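Local coordinates for protein fimbrin (Schizosaccharomyces pombe, PDB 1RT8) that binds and crosslinks actin filaments, and acts in cell polarity, cytokinesis, mating and spore formation, at residues A[283-288]-A[489-494]; A[289-294]-A[304-309]; A[385-390]-A[499-504]. All coordinates share one frame; numbering follows the deposited sequence.

In the fold
All three contacts lie in the second actin-binding region, residues 268-513, which pairs the third and fourth calponin-homology (CH) domains. Helix 282-296 serves contact 1 with its first half and contact 2 with its second, their centres about 11 Å apart. Contact 2 closes first along the chain and stays within CH3. Contacts 1 and 3 both join CH3 to CH4, alternate along the sequence, and have centres about 10 Å apart; the salt bridge from Asp494 to Arg499 ties them together. Contacts 2 and 3, centres about 13 Å apart, meet where Trp293 packs on Met389 and Met390. The CH3 core thus continues directly into the CH3-CH4 interface, consistent with CH3 and CH4 packing as one compact unit.

Contact 1 (A[283-288]-A[489-494]); sequences GEREAR and FILPED
Arg285 reaches from helix 282-296 to Asp494 and grips its carboxylate side-on with two nitrogens. NE of Arg285 meets OD1 of Asp494 at 2.9 Å, NH2 of Arg285 meets OD2 of Asp494 at 2.8 Å, and both bonds are nearly straight and use syn lone pairs. Guanidinium and carboxylate are almost coplanar, 6° apart, and bends at chi2 (-58°) and chi3 (-57°) fold the arginine chain so that this edge faces its mate. Asp494 is further fixed by the backbone N of Leu491, which donates to OD2 from the anti side, somewhat out of the carboxylate plane, at 2.9 Å. The salt bridge joins two CH domains, CH3 through the arginine and CH4 through the start of helix 492-496, inside the second actin-binding region. With an alanine here instead of Arg285, Asp494 would probably keep Arg499 and the Leu491 amide but lose its two-nitrogen grip across the domain interface. Away from this tight edge the fit is looser. The exposed Leu491 lays CD1 over one guanidinium face, 3.6 Å from NH2 of Arg285. Glu493, itself bridged to Arg499, comes obliquely: its OE2 packs on CD of Arg285 at 3.6 Å, near enough for charge attraction though no N-H points at it.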
loop_
_atom_site.group_PDB
_atom_site.type_symbol
_atom_site.label_atom_id
_atom_site.label_comp_id
_atom_site.label_asym_id
_atom_site.label_seq_id
_atom_site.Cartn_x
_atom_site.Cartn_y
_atom_site.Cartn_z
ATOM N N GLY A 283 -10.585 9.770 13.451
ATOM C CA GLY A 283 -9.246 9.686 13.997
ATOM C C GLY A 283 -8.464 8.529 13.409
ATOM O O GLY A 283 -7.280 8.675 13.091
ATOM N N GLU A 284 -9.115 7.375 13.262
ATOM C CA GLU A 284 -8.449 6.202 12.702
ATOM C C GLU A 284 -8.076 6.428 11.242
ATOM O O GLU A 284 -6.990 6.035 10.806
ATOM C CB GLU A 284 -9.335 4.953 12.803
ATOM C CG GLU A 284 -9.465 4.359 14.204
ATOM C CD GLU A 284 -8.120 4.088 14.863
ATOM O OE1 GLU A 284 -7.238 3.492 14.216
ATOM O OE2 GLU A 284 -7.944 4.467 16.038
ATOM N N ARG A 285 -8.972 7.063 10.489
ATOM C CA ARG A 285 -8.707 7.323 9.076
ATOM C C ARG A 285 -7.514 8.257 8.894
ATOM O O ARG A 285 -6.641 8.002 8.061
ATOM C CB ARG A 285 -9.949 7.906 8.397
ATOM C CG ARG A 285 -11.035 6.864 8.119
ATOM C CD ARG A 285 -10.490 5.745 7.258
ATOM N NE ARG A 285 -9.932 6.253 6.005
ATOM C CZ ARG A 285 -8.895 5.710 5.375
ATOM N NH1 ARG A 285 -8.305 4.639 5.879
ATOM N NH2 ARG A 285 -8.428 6.251 4.255
ATOM N N GLU A 286 -7.472 9.335 9.673
ATOM C CA GLU A 286 -6.360 10.273 9.577
ATOM C C GLU A 286 -5.073 9.520 9.870
ATOM O O GLU A 286 -4.079 9.684 9.167
ATOM C CB GLU A 286 -6.519 11.435 10.574
ATOM C CG GLU A 286 -7.744 12.318 10.331
ATOM C CD GLU A 286 -7.769 13.555 11.217
ATOM O OE1 GLU A 286 -7.279 13.485 12.361
ATOM O OE2 GLU A 286 -8.295 14.598 10.783
ATOM N N ALA A 287 -5.104 8.679 10.901
ATOM C CA ALA A 287 -3.937 7.897 11.291
ATOM C C ALA A 287 -3.439 7.035 10.130
ATOM O O ALA A 287 -2.236 6.969 9.872
ATOM C CB ALA A 287 -4.268 7.012 12.511
ATOM N N ARG A 288 -4.363 6.380 9.429
ATOM C CA ARG A 288 -3.996 5.531 8.299
ATOM C C ARG A 288 -3.481 6.344 7.116
ATOM O O ARG A 288 -2.577 5.905 6.417
ATOM C CB ARG A 288 -5.187 4.668 7.869
ATOM C CG ARG A 288 -5.348 3.399 8.707
ATOM C CD ARG A 288 -6.694 2.721 8.457
ATOM N NE ARG A 288 -6.886 1.530 9.289
ATOM C CZ ARG A 288 -6.250 0.372 9.110
ATOM N NH1 ARG A 288 -5.372 0.238 8.124
ATOM N NH2 ARG A 288 -6.495 -0.657 9.916
ATOM N N PHE A 489 -3.367 9.963 -0.754
ATOM C CA PHE A 489 -3.320 8.922 0.258
ATOM C C PHE A 489 -4.653 8.668 0.949
ATOM O O PHE A 489 -4.710 7.902 1.911
ATOM C CB PHE A 489 -2.254 9.251 1.308
ATOM C CG PHE A 489 -0.854 9.255 0.763
ATOM C CD1 PHE A 489 -0.067 10.399 0.835
ATOM C CD2 PHE A 489 -0.325 8.114 0.175
ATOM C CE1 PHE A 489 1.231 10.406 0.326
ATOM C CE2 PHE A 489 0.983 8.109 -0.341
ATOM C CZ PHE A 489 1.756 9.261 -0.263
ATOM N N ILE A 490 -5.715 9.310 0.476
ATOM C CA ILE A 490 -7.032 9.102 1.066
ATOM C C ILE A 490 -7.839 8.097 0.248
ATOM O O ILE A 490 -7.430 7.704 -0.840
ATOM C CB ILE A 490 -7.847 10.413 1.142
ATOM C CG1 ILE A 490 -8.024 11.014 -0.261
ATOM C CG2 ILE A 490 -7.152 11.400 2.058
ATOM C CD1 ILE A 490 -9.023 12.172 -0.294
ATOM N N LEU A 491 -8.976 7.682 0.797
ATOM C CA LEU A 491 -9.884 6.757 0.134
ATOM C C LEU A 491 -11.187 7.509 -0.157
ATOM O O LEU A 491 -11.428 8.598 0.380
ATOM C CB LEU A 491 -10.185 5.550 1.028
ATOM C CG LEU A 491 -9.117 4.460 1.202
ATOM C CD1 LEU A 491 -9.589 3.462 2.257
ATOM C CD2 LEU A 491 -8.867 3.755 -0.122
ATOM N N PRO A 492 -12.046 6.941 -1.015
ATOM C CA PRO A 492 -13.312 7.595 -1.346
ATOM C C PRO A 492 -14.129 7.988 -0.112
ATOM O O PRO A 492 -14.699 9.084 -0.036
ATOM C CB PRO A 492 -14.020 6.547 -2.197
ATOM C CG PRO A 492 -12.873 5.870 -2.911
ATOM C CD PRO A 492 -11.859 5.707 -1.801
ATOM N N GLU A 493 -14.169 7.087 0.861
ATOM C CA GLU A 493 -14.935 7.309 2.071
ATOM C C GLU A 493 -14.528 8.563 2.842
ATOM O O GLU A 493 -15.334 9.136 3.569
ATOM C CB GLU A 493 -14.835 6.080 2.980
ATOM C CG GLU A 493 -13.490 5.919 3.651
ATOM C CD GLU A 493 -13.491 4.799 4.666
ATOM O OE1 GLU A 493 -13.215 3.642 4.285
ATOM O OE2 GLU A 493 -13.782 5.074 5.845
ATOM N N ASP A 494 -13.285 8.999 2.692
ATOM C CA ASP A 494 -12.851 10.195 3.403
ATOM C C ASP A 494 -13.536 11.446 2.848
ATOM O O ASP A 494 -13.803 12.406 3.583
ATOM C CB ASP A 494 -11.331 10.313 3.338
ATOM C CG ASP A 494 -10.637 9.144 4.012
ATOM O OD1 ASP A 494 -11.058 8.773 5.132
ATOM O OD2 ASP A 494 -9.670 8.599 3.436
#

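Contact 2 (A[289-294]-A[304-309]); sequences VFTLWL and HDFFNN
Thr291 and Phe306 bring the two backbones closest, their CA atoms 6.3 Å apart, where helix 282-296 passes the short, weakly bonded helix about 306-309. Phe306 carries most of the contact. Its first torsion, with CG anti to the backbone N (chi1 -178°), places the ring against the longer helix, and one side of that ring, CD1, CE1 and CZ, does the touching. CE1 of Phe306 rests 3.7 Å from CB of Phe290, while CZ of Phe306 comes in near the plane of the Phe290 ring, at its edge, 4.0 Å from CD1 of Phe290. One turn further along, CD1 of Leu294 approaches CE1 of Phe306 more loosely, at 4.4 Å. Nearer the backbone, the side chains of Thr291 and Phe306 lie alongside one another, running antiparallel, with OG1 of Thr291 3.5 Å from CB of Phe306. This hydroxyl is hydrogen-bonded to the carbonyl of Ala287, one turn back, and also accepts from a water at 3.1 Å. The same water accepts from N of Phe306 at 3.0 Å, thereby bridging the two segments and giving that amide a partner. Within the turn, O of Asp305 receives the amides of both Asn308 and Asn309, and ND2 of Asn308 donates to OD2 of Asp305 from above the carboxylate plane. The CD2 edge of Phe306 is directed at the face of the next residue, with CD2 over the centre of the Phe307 ring. The whole contact is part of the helical core of CH3, in which Phe306 also packs on Thr382 and Leu383 of helix 379-397, Leu294 touches Ala319 of helix 314-323, and Phe307 makes a cation-pi contact with Arg379.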
loop_
_atom_site.group_PDB
_atom_site.type_symbol
_atom_site.label_atom_id
_atom_site.label_comp_id
_atom_site.label_asym_id
_atom_site.label_seq_id
_atom_site.Cartn_x
_atom_site.Cartn_y
_atom_site.Cartn_z
ATOM N N VAL A 289 -4.062 7.523 6.895
ATOM C CA VAL A 289 -3.634 8.404 5.807
ATOM C C VAL A 289 -2.248 8.971 6.114
ATOM O O VAL A 289 -1.377 9.010 5.240
ATOM C CB VAL A 289 -4.625 9.581 5.606
ATOM C CG1 VAL A 289 -4.040 10.596 4.632
ATOM C CG2 VAL A 289 -5.962 9.049 5.074
ATOM N N PHE A 290 -2.050 9.414 7.354
ATOM C CA PHE A 290 -0.769 9.974 7.774
ATOM C C PHE A 290 0.306 8.891 7.742
ATOM O O PHE A 290 1.468 9.170 7.420
ATOM C CB PHE A 290 -0.865 10.568 9.192
ATOM C CG PHE A 290 -1.754 11.784 9.296
ATOM C CD1 PHE A 290 -2.059 12.330 10.541
ATOM C CD2 PHE A 290 -2.275 12.389 8.162
ATOM C CE1 PHE A 290 -2.867 13.458 10.654
ATOM C CE2 PHE A 290 -3.090 13.524 8.261
ATOM C CZ PHE A 290 -3.385 14.059 9.511
ATOM N N THR A 291 -0.078 7.660 8.082
ATOM C CA THR A 291 0.850 6.535 8.077
ATOM C C THR A 291 1.353 6.313 6.655
ATOM O O THR A 291 2.546 6.134 6.441
ATOM C CB THR A 291 0.183 5.226 8.566
ATOM O OG1 THR A 291 -0.034 5.302 9.979
ATOM C CG2 THR A 291 1.071 4.016 8.258
ATOM N N LEU A 292 0.440 6.326 5.692
ATOM C CA LEU A 292 0.822 6.137 4.299
ATOM C C LEU A 292 1.735 7.283 3.886
ATOM O O LEU A 292 2.770 7.068 3.260
ATOM C CB LEU A 292 -0.419 6.116 3.400
ATOM C CG LEU A 292 -1.345 4.896 3.483
ATOM C CD1 LEU A 292 -2.682 5.221 2.833
ATOM C CD2 LEU A 292 -0.686 3.699 2.791
ATOM N N TRP A 293 1.365 8.504 4.255
ATOM C CA TRP A 293 2.173 9.663 3.894
ATOM C C TRP A 293 3.594 9.585 4.464
ATOM O O TRP A 293 4.576 9.638 3.721
ATOM C CB TRP A 293 1.497 10.953 4.363
ATOM C CG TRP A 293 2.320 12.167 4.063
ATOM C CD1 TRP A 293 2.664 12.634 2.830
ATOM C CD2 TRP A 293 2.941 13.042 5.012
ATOM N NE1 TRP A 293 3.467 13.745 2.950
ATOM C CE2 TRP A 293 3.653 14.018 4.279
ATOM C CE3 TRP A 293 2.968 13.094 6.412
ATOM C CZ2 TRP A 293 4.384 15.036 4.895
ATOM C CZ3 TRP A 293 3.698 14.110 7.029
ATOM C CH2 TRP A 293 4.397 15.067 6.268
ATOM N N LEU A 294 3.712 9.466 5.781
ATOM C CA LEU A 294 5.035 9.379 6.393
ATOM C C LEU A 294 5.850 8.220 5.805
ATOM O O LEU A 294 7.039 8.376 5.543
ATOM C CB LEU A 294 4.913 9.214 7.914
ATOM C CG LEU A 294 4.504 10.476 8.680
ATOM C CD1 LEU A 294 4.103 10.112 10.111
ATOM C CD2 LEU A 294 5.656 11.473 8.680
ATOM N N HIS A 304 3.402 0.755 11.311
ATOM C CA HIS A 304 2.296 -0.207 11.251
ATOM C C HIS A 304 1.334 0.028 12.406
ATOM O O HIS A 304 0.283 -0.606 12.505
ATOM C CB HIS A 304 2.843 -1.642 11.271
ATOM C CG HIS A 304 3.593 -2.008 10.020
ATOM N ND1 HIS A 304 2.956 -2.256 8.824
ATOM C CD2 HIS A 304 4.921 -2.086 9.760
ATOM C CE1 HIS A 304 3.855 -2.464 7.879
ATOM N NE2 HIS A 304 5.056 -2.366 8.419
ATOM N N ASP A 305 1.702 0.983 13.257
ATOM C CA ASP A 305 0.905 1.361 14.427
ATOM C C ASP A 305 1.226 2.827 14.752
ATOM O O ASP A 305 2.108 3.121 15.567
ATOM C CB ASP A 305 1.259 0.457 15.619
ATOM C CG ASP A 305 0.291 0.614 16.777
ATOM O OD1 ASP A 305 -0.539 1.536 16.721
ATOM O OD2 ASP A 305 0.361 -0.179 17.738
ATOM N N PHE A 306 0.501 3.729 14.094
ATOM C CA PHE A 306 0.671 5.175 14.225
ATOM C C PHE A 306 0.706 5.710 15.659
ATOM O O PHE A 306 1.517 6.576 15.986
ATOM C CB PHE A 306 -0.449 5.886 13.449
ATOM C CG PHE A 306 -0.364 7.400 13.468
ATOM C CD1 PHE A 306 0.365 8.083 12.499
ATOM C CD2 PHE A 306 -1.055 8.146 14.429
ATOM C CE1 PHE A 306 0.398 9.484 12.483
ATOM C CE2 PHE A 306 -1.027 9.537 14.422
ATOM C CZ PHE A 306 -0.300 10.207 13.444
ATOM N N PHE A 307 -0.177 5.208 16.510
ATOM C CA PHE A 307 -0.242 5.697 17.876
ATOM C C PHE A 307 0.799 5.162 18.847
ATOM O O PHE A 307 0.741 5.454 20.042
ATOM C CB PHE A 307 -1.656 5.495 18.424
ATOM C CG PHE A 307 -2.694 6.298 17.694
ATOM C CD1 PHE A 307 -3.599 5.683 16.844
ATOM C CD2 PHE A 307 -2.716 7.687 17.807
ATOM C CE1 PHE A 307 -4.511 6.440 16.115
ATOM C CE2 PHE A 307 -3.619 8.443 17.084
ATOM C CZ PHE A 307 -4.516 7.820 16.236
ATOM N N ASN A 308 1.753 4.386 18.342
ATOM C CA ASN A 308 2.827 3.872 19.181
ATOM C C ASN A 308 4.190 4.031 18.514
ATOM O O ASN A 308 5.192 4.247 19.194
ATOM C CB ASN A 308 2.608 2.397 19.542
ATOM C CG ASN A 308 1.564 2.211 20.636
ATOM O OD1 ASN A 308 1.746 2.667 21.775
ATOM N ND2 ASN A 308 0.456 1.548 20.296
ATOM N N ASN A 309 4.225 3.957 17.190
ATOM C CA ASN A 309 5.487 4.061 16.463
ATOM C C ASN A 309 6.168 5.438 16.437
ATOM O O ASN A 309 7.310 5.541 15.987
ATOM C CB ASN A 309 5.307 3.582 15.016
ATOM C CG ASN A 309 4.823 2.139 14.920
ATOM O OD1 ASN A 309 4.888 1.368 15.886
ATOM N ND2 ASN A 309 4.349 1.763 13.739
HETATM O O HOH W 1 -0.797 2.808 11.584
#

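Contact 3 (A[385-390]-A[499-504]); sequences LVWQMM and RPRLVL
Trp387 and Arg501 stack flat on each other, ring and guanidinium planes 13° apart and centres 4.4 Å from one another. The arginine chain, extended from CG to NE, runs over one face of the indole: CG lies above the middle of the ring system, and the guanidinium reaches past the pyrrole side. Cation-pi attraction accounts for the far end of this overlap, with CZ of Arg501 off-centre, 33° from the normal of the five-membered ring, and NE of Arg501 3.6 Å from CD1 of Trp387. CH-pi contact supplies the nearer part, as CD of Arg501 sits 3.8 Å almost straight above the centroid of the five-membered ring of Trp387. Van der Waals packing takes the indole rim, where CH2 of Trp387 lies 3.9 Å from CD2 of Leu504 and 3.5 Å from the carbonyl O of Arg501. CG anti to the backbone N (chi1 169°) sends the indole of Trp387 across the gap between helix 379-397 of CH3 and helix 500-511 of CH4. Beyond the ring, NH1 of Arg501 has a long, weak ion pair with Glu286. The chemistry suggests an interface held largely by dispersion, with an off-centre cation-pi contribution and the guanidinium edge left able to take polar partners.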
loop_
_atom_site.group_PDB
_atom_site.type_symbol
_atom_site.label_atom_id
_atom_site.label_comp_id
_atom_site.label_asym_id
_atom_site.label_seq_id
_atom_site.Cartn_x
_atom_site.Cartn_y
_atom_site.Cartn_z
ATOM N N LEU A 385 0.172 17.144 15.485
ATOM C CA LEU A 385 1.547 17.451 15.097
ATOM C C LEU A 385 1.848 16.940 13.686
ATOM O O LEU A 385 2.421 17.659 12.878
ATOM C CB LEU A 385 2.544 16.849 16.092
ATOM C CG LEU A 385 4.026 16.874 15.683
ATOM C CD1 LEU A 385 4.476 18.312 15.444
ATOM C CD2 LEU A 385 4.870 16.236 16.796
ATOM N N VAL A 386 1.473 15.702 13.381
ATOM C CA VAL A 386 1.747 15.202 12.038
ATOM C C VAL A 386 0.968 16.037 11.022
ATOM O O VAL A 386 1.499 16.374 9.962
ATOM C CB VAL A 386 1.392 13.709 11.886
ATOM C CG1 VAL A 386 1.584 13.269 10.444
ATOM C CG2 VAL A 386 2.273 12.870 12.806
ATOM N N TRP A 387 -0.274 16.388 11.348
ATOM C CA TRP A 387 -1.074 17.205 10.441
ATOM C C TRP A 387 -0.359 18.513 10.125
ATOM O O TRP A 387 -0.288 18.917 8.967
ATOM C CB TRP A 387 -2.449 17.517 11.033
ATOM C CG TRP A 387 -3.188 18.563 10.251
ATOM C CD1 TRP A 387 -3.625 19.772 10.709
ATOM C CD2 TRP A 387 -3.546 18.508 8.860
ATOM N NE1 TRP A 387 -4.234 20.477 9.691
ATOM C CE2 TRP A 387 -4.198 19.722 8.546
ATOM C CE3 TRP A 387 -3.380 17.549 7.852
ATOM C CZ2 TRP A 387 -4.684 20.005 7.262
ATOM C CZ3 TRP A 387 -3.868 17.832 6.568
ATOM C CH2 TRP A 387 -4.509 19.047 6.289
ATOM N N GLN A 388 0.170 19.180 11.146
ATOM C CA GLN A 388 0.880 20.435 10.910
ATOM C C GLN A 388 2.038 20.209 9.946
ATOM O O GLN A 388 2.325 21.060 9.104
ATOM C CB GLN A 388 1.410 21.011 12.221
ATOM C CG GLN A 388 0.328 21.582 13.089
ATOM C CD GLN A 388 -0.321 22.797 12.471
ATOM O OE1 GLN A 388 -1.543 22.945 12.518
ATOM N NE2 GLN A 388 0.491 23.683 11.890
ATOM N N MET A 389 2.707 19.068 10.080
ATOM C CA MET A 389 3.819 18.743 9.193
ATOM C C MET A 389 3.301 18.569 7.763
ATOM O O MET A 389 3.874 19.107 6.813
ATOM C CB MET A 389 4.522 17.461 9.653
ATOM C CG MET A 389 5.838 17.197 8.945
ATOM S SD MET A 389 6.576 15.600 9.365
ATOM C CE MET A 389 7.708 16.058 10.672
ATOM N N MET A 390 2.217 17.815 7.608
ATOM C CA MET A 390 1.642 17.608 6.284
ATOM C C MET A 390 1.132 18.929 5.714
ATOM O O MET A 390 1.355 19.235 4.547
ATOM C CB MET A 390 0.474 16.612 6.341
ATOM C CG MET A 390 -0.355 16.557 5.053
ATOM S SD MET A 390 -1.662 15.276 5.049
ATOM C CE MET A 390 -0.712 13.820 4.708
ATOM N N ARG A 499 -14.221 14.411 5.833
ATOM C CA ARG A 499 -13.236 14.549 6.897
ATOM C C ARG A 499 -12.364 15.705 6.408
ATOM O O ARG A 499 -11.517 15.530 5.541
ATOM C CB ARG A 499 -12.475 13.231 7.038
ATOM C CG ARG A 499 -13.434 12.108 7.474
ATOM C CD ARG A 499 -12.868 10.683 7.416
ATOM N NE ARG A 499 -13.801 9.756 8.064
ATOM C CZ ARG A 499 -14.195 8.595 7.553
ATOM N NH1 ARG A 499 -13.736 8.190 6.372
ATOM N NH2 ARG A 499 -15.069 7.845 8.219
ATOM N N PRO A 500 -12.591 16.911 6.955
ATOM C CA PRO A 500 -11.895 18.162 6.622
ATOM C C PRO A 500 -10.411 18.138 6.288
ATOM O O PRO A 500 -10.019 18.645 5.243
ATOM C CB PRO A 500 -12.230 19.078 7.805
ATOM C CG PRO A 500 -12.562 18.122 8.907
ATOM C CD PRO A 500 -13.359 17.076 8.199
ATOM N N ARG A 501 -9.581 17.578 7.158
ATOM C CA ARG A 501 -8.151 17.532 6.873
ATOM C C ARG A 501 -7.840 16.650 5.671
ATOM O O ARG A 501 -6.912 16.928 4.905
ATOM C CB ARG A 501 -7.373 17.006 8.074
ATOM C CG ARG A 501 -7.466 17.881 9.296
ATOM C CD ARG A 501 -6.753 17.212 10.434
ATOM N NE ARG A 501 -6.642 18.091 11.579
ATOM C CZ ARG A 501 -6.249 17.693 12.783
ATOM N NH1 ARG A 501 -5.939 16.422 12.992
ATOM N NH2 ARG A 501 -6.154 18.573 13.769
ATOM N N LEU A 502 -8.610 15.585 5.508
ATOM C CA LEU A 502 -8.364 14.678 4.405
ATOM C C LEU A 502 -8.863 15.292 3.107
ATOM O O LEU A 502 -8.277 15.068 2.049
ATOM C CB LEU A 502 -9.009 13.318 4.686
ATOM C CG LEU A 502 -8.567 12.712 6.031
ATOM C CD1 LEU A 502 -9.088 11.275 6.185
ATOM C CD2 LEU A 502 -7.047 12.717 6.122
ATOM N N VAL A 503 -9.928 16.084 3.184
ATOM C CA VAL A 503 -10.427 16.742 1.986
ATOM C C VAL A 503 -9.383 17.768 1.549
ATOM O O VAL A 503 -9.088 17.899 0.365
ATOM C CB VAL A 503 -11.768 17.480 2.232
ATOM C CG1 VAL A 503 -12.075 18.415 1.049
ATOM C CG2 VAL A 503 -12.907 16.463 2.407
ATOM N N LEU A 504 -8.807 18.486 2.505
ATOM C CA LEU A 504 -7.811 19.501 2.166
ATOM C C LEU A 504 -6.574 18.862 1.540
ATOM O O LEU A 504 -6.011 19.406 0.588
ATOM C CB LEU A 504 -7.451 20.341 3.405
ATOM C CG LEU A 504 -6.578 21.591 3.173
ATOM C CD1 LEU A 504 -6.765 22.614 4.303
ATOM C CD2 LEU A 504 -5.136 21.172 3.049
#